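Local atomic coordinates of putative cyclohexadienyl dehydrogenase and ADH prephenate dehydrogenase (Rhizobium meliloti, PDB entry 4WJI), a protein that probably catalyses the NAD(P)-dependent oxidative decarboxylation of prephenate to 4-hydroxyphenylpyruvate in tyrosine biosynthesis. Residues D231-M234 against W235-V238. Numbering follows the deposited sequence.
Sequences DPTM and WRDV. With NAP (NADP nicotinamide-adenine-dinucleotide phosphate), chain B.
Thr233 O accepts from Asp237 N at 2.9 Å, and Pro232 O from Arg236 N; with Trp235 N to Asp231 O and Val238 N to Met234 O they make four consecutive i to i+4 bonds, the opening turns of helix 232-241. Asp231 is the N-cap: its OD2 takes the amide of Met234, 2.9 Å from N to OD2, on the anti side of the carboxylate, so a side chain satisfies an N-H that the first turn cannot. Further along, Arg236 grips its neighbour Asp237 side-on, NE and NH2 both converging on OD1 at 3.0 Å in a salt bridge. With chi3 at 69° the arginine chain bends back so that OD1 lies almost in the guanidinium plane, while Asp237 OD2 accepts from Gly75 N. The methyl CG2 of Thr233 lies alongside, 3.5 Å from Arg236 NH2.

Helix 232-241 belongs to the dimerization part of the enzyme, yet one flank faces the cofactor of the Rossmann-type nucleotide-binding domain: Asp231 caps the helix, and three residues on Met234 reaches the nicotinamide. Met234, present as selenomethionine, makes that contact. Met234 CG is anti to the backbone N (chi1 170°) and the side chain continues extended, bringing Met234 SE 3.3 Å from N7N of the NADP nicotinamide amide, with Met234 CE against ring atoms C2N and C3N. The same side chain passes over Trp235: CG sits over one face in a CH-pi contact, SE lies obliquely to the five-membered ring as a Met-aromatic pair, and Met234 CE reaches Trp235 CZ2 at 3.8 Å. Asp231 O lies near the plane of the Trp235 indole, at its edge by CD1. Bound tyrosine touches both Met234 and Trp235, whose indole also stacks with His192, and Phe276 of the second subunit packs against Trp235.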
loop_
_atom_site.group_PDB
_atom_site.type_symbol
_atom_site.label_atom_id
_atom_site.label_comp_id
_atom_site.label_asym_id
_atom_site.label_seq_id
_atom_site.Cartn_x
_atom_site.Cartn_y
_atom_site.Cartn_z
ATOM N N ASP A 231 -3.024 5.350 13.994
ATOM C CA ASP A 231 -2.996 6.088 15.221
ATOM C C ASP A 231 -1.555 6.426 15.664
ATOM O O ASP A 231 -0.715 5.527 15.808
ATOM C CB ASP A 231 -3.701 5.322 16.326
ATOM C CG ASP A 231 -3.733 6.100 17.613
ATOM O OD1 ASP A 231 -4.459 7.139 17.699
ATOM O OD2 ASP A 231 -2.981 5.726 18.540
ATOM N N PRO A 232 -1.309 7.707 15.982
ATOM C CA PRO A 232 0.077 8.065 16.307
ATOM C C PRO A 232 0.558 7.517 17.637
ATOM O O PRO A 232 1.727 7.240 17.774
ATOM C CB PRO A 232 0.068 9.606 16.343
ATOM C CG PRO A 232 -1.290 10.026 16.056
ATOM C CD PRO A 232 -2.115 8.896 15.631
ATOM N N THR A 233 -0.346 7.389 18.622
ATOM C CA THR A 233 0.040 6.817 19.913
ATOM C C THR A 233 0.469 5.361 19.759
ATOM O O THR A 233 1.521 4.958 20.305
ATOM C CB THR A 233 -1.078 6.947 20.957
ATOM O OG1 THR A 233 -1.443 8.330 21.114
ATOM C CG2 THR A 233 -0.664 6.417 22.277
HETATM N N MSE A 234 -0.331 4.579 19.026
HETATM C CA MSE A 234 -0.021 3.167 18.793
HETATM C C MSE A 234 1.364 3.046 18.209
HETATM O O MSE A 234 2.163 2.217 18.648
HETATM C CB MSE A 234 -1.058 2.560 17.822
HETATM C CG MSE A 234 -0.707 1.157 17.322
HETATM SE SE MSE A 234 -2.181 0.448 16.299
HETATM C CE MSE A 234 -1.108 -0.891 15.458
ATOM N N TRP A 235 1.647 3.819 17.144
ATOM C CA TRP A 235 2.901 3.651 16.421
ATOM C C TRP A 235 4.097 4.282 17.104
ATOM O O TRP A 235 5.194 3.725 16.995
ATOM C CB TRP A 235 2.740 4.102 14.931
ATOM C CG TRP A 235 1.974 3.015 14.228
ATOM C CD1 TRP A 235 0.654 3.003 13.889
ATOM C CD2 TRP A 235 2.491 1.712 13.904
ATOM N NE1 TRP A 235 0.331 1.783 13.362
ATOM C CE2 TRP A 235 1.438 0.972 13.348
ATOM C CE3 TRP A 235 3.750 1.128 13.993
ATOM C CZ2 TRP A 235 1.610 -0.353 12.928
ATOM C CZ3 TRP A 235 3.897 -0.163 13.607
ATOM C CH2 TRP A 235 2.835 -0.905 13.087
ATOM N N ARG A 236 3.907 5.388 17.821
ATOM C CA ARG A 236 4.938 5.892 18.722
ATOM C C ARG A 236 5.348 4.756 19.662
ATOM O O ARG A 236 6.555 4.452 19.827
ATOM C CB ARG A 236 4.457 7.101 19.505
ATOM C CG ARG A 236 5.452 7.569 20.569
ATOM C CD ARG A 236 4.793 8.436 21.606
ATOM N NE ARG A 236 3.901 7.661 22.422
ATOM C CZ ARG A 236 3.005 8.157 23.255
ATOM N NH1 ARG A 236 2.825 9.466 23.338
ATOM N NH2 ARG A 236 2.281 7.332 24.004
ATOM N N ASP A 237 4.352 4.135 20.291
ATOM C CA ASP A 237 4.687 3.103 21.266
ATOM C C ASP A 237 5.423 1.898 20.651
ATOM O O ASP A 237 6.339 1.345 21.266
ATOM C CB ASP A 237 3.453 2.671 22.034
ATOM C CG ASP A 237 3.017 3.685 23.072
ATOM O OD1 ASP A 237 3.590 4.818 23.183
ATOM O OD2 ASP A 237 2.093 3.292 23.870
ATOM N N VAL A 238 5.006 1.442 19.457
ATOM C CA VAL A 238 5.739 0.341 18.819
ATOM C C VAL A 238 7.213 0.697 18.589
ATOM O O VAL A 238 8.114 -0.124 18.833
ATOM C CB VAL A 238 5.062 -0.046 17.472
ATOM C CG1 VAL A 238 5.915 -1.014 16.698
ATOM C CG2 VAL A 238 3.735 -0.694 17.710
HETATM P PA NAP B . -7.341 2.164 19.567
HETATM O O1A NAP B . -8.444 1.897 18.617
HETATM O O2A NAP B . -6.653 3.486 19.614
HETATM O O5B NAP B . -7.895 1.877 21.047
HETATM C C5B NAP B . -7.121 2.243 22.182
HETATM C C4B NAP B . -7.754 1.769 23.489
HETATM O O4B NAP B . -6.785 1.904 24.523
HETATM C C3B NAP B . -8.922 2.636 23.926
HETATM O O3B NAP B . -9.808 1.908 24.762
HETATM C C2B NAP B . -8.263 3.680 24.789
HETATM O O2B NAP B . -9.129 4.183 25.767
HETATM C C1B NAP B . -7.193 2.873 25.471
HETATM N N9A NAP B . -6.003 3.607 25.982
HETATM C C8A NAP B . -5.223 4.450 25.325
HETATM N N7A NAP B . -4.210 4.893 26.025
HETATM C C5A NAP B . -4.347 4.294 27.241
HETATM C C6A NAP B . -3.595 4.361 28.431
HETATM N N6A NAP B . -2.496 5.135 28.519
HETATM N N1A NAP B . -3.996 3.617 29.440
HETATM C C2A NAP B . -5.073 2.860 29.316
HETATM N N3A NAP B . -5.848 2.741 28.254
HETATM C C4A NAP B . -5.457 3.483 27.226
HETATM O O3 NAP B . -6.216 1.028 19.459
HETATM P PN NAP B . -6.190 -0.442 18.834
HETATM O O1N NAP B . -5.943 -0.256 17.423
HETATM O O2N NAP B . -7.344 -1.222 19.279
HETATM O O5D NAP B . -4.822 -1.028 19.458
HETATM C C5D NAP B . -4.773 -1.646 20.719
HETATM C C4D NAP B . -3.585 -2.605 20.746
HETATM O O4D NAP B . -3.715 -3.502 19.662
HETATM C C3D NAP B . -2.259 -1.933 20.559
HETATM O O3D NAP B . -1.299 -2.517 21.424
HETATM C C2D NAP B . -1.901 -2.183 19.114
HETATM O O2D NAP B . -0.505 -2.205 18.956
HETATM C C1D NAP B . -2.508 -3.575 18.941
HETATM N N1N NAP B . -2.929 -3.922 17.575
HETATM C C2N NAP B . -3.416 -2.991 16.750
HETATM C C3N NAP B . -3.807 -3.310 15.472
HETATM C C7N NAP B . -4.338 -2.302 14.480
HETATM O O7N NAP B . -4.335 -2.581 13.311
HETATM N N7N NAP B . -4.784 -1.158 14.949
HETATM C C4N NAP B . -3.696 -4.616 15.073
HETATM C C5N NAP B . -3.217 -5.550 15.953
HETATM C C6N NAP B . -2.802 -5.190 17.206
HETATM P P2B NAP B . -9.767 5.656 25.655
HETATM O O1X NAP B . -10.267 5.800 24.256
HETATM O O2X NAP B . -10.865 5.632 26.679
HETATM O O3X NAP B . -8.697 6.692 25.948
#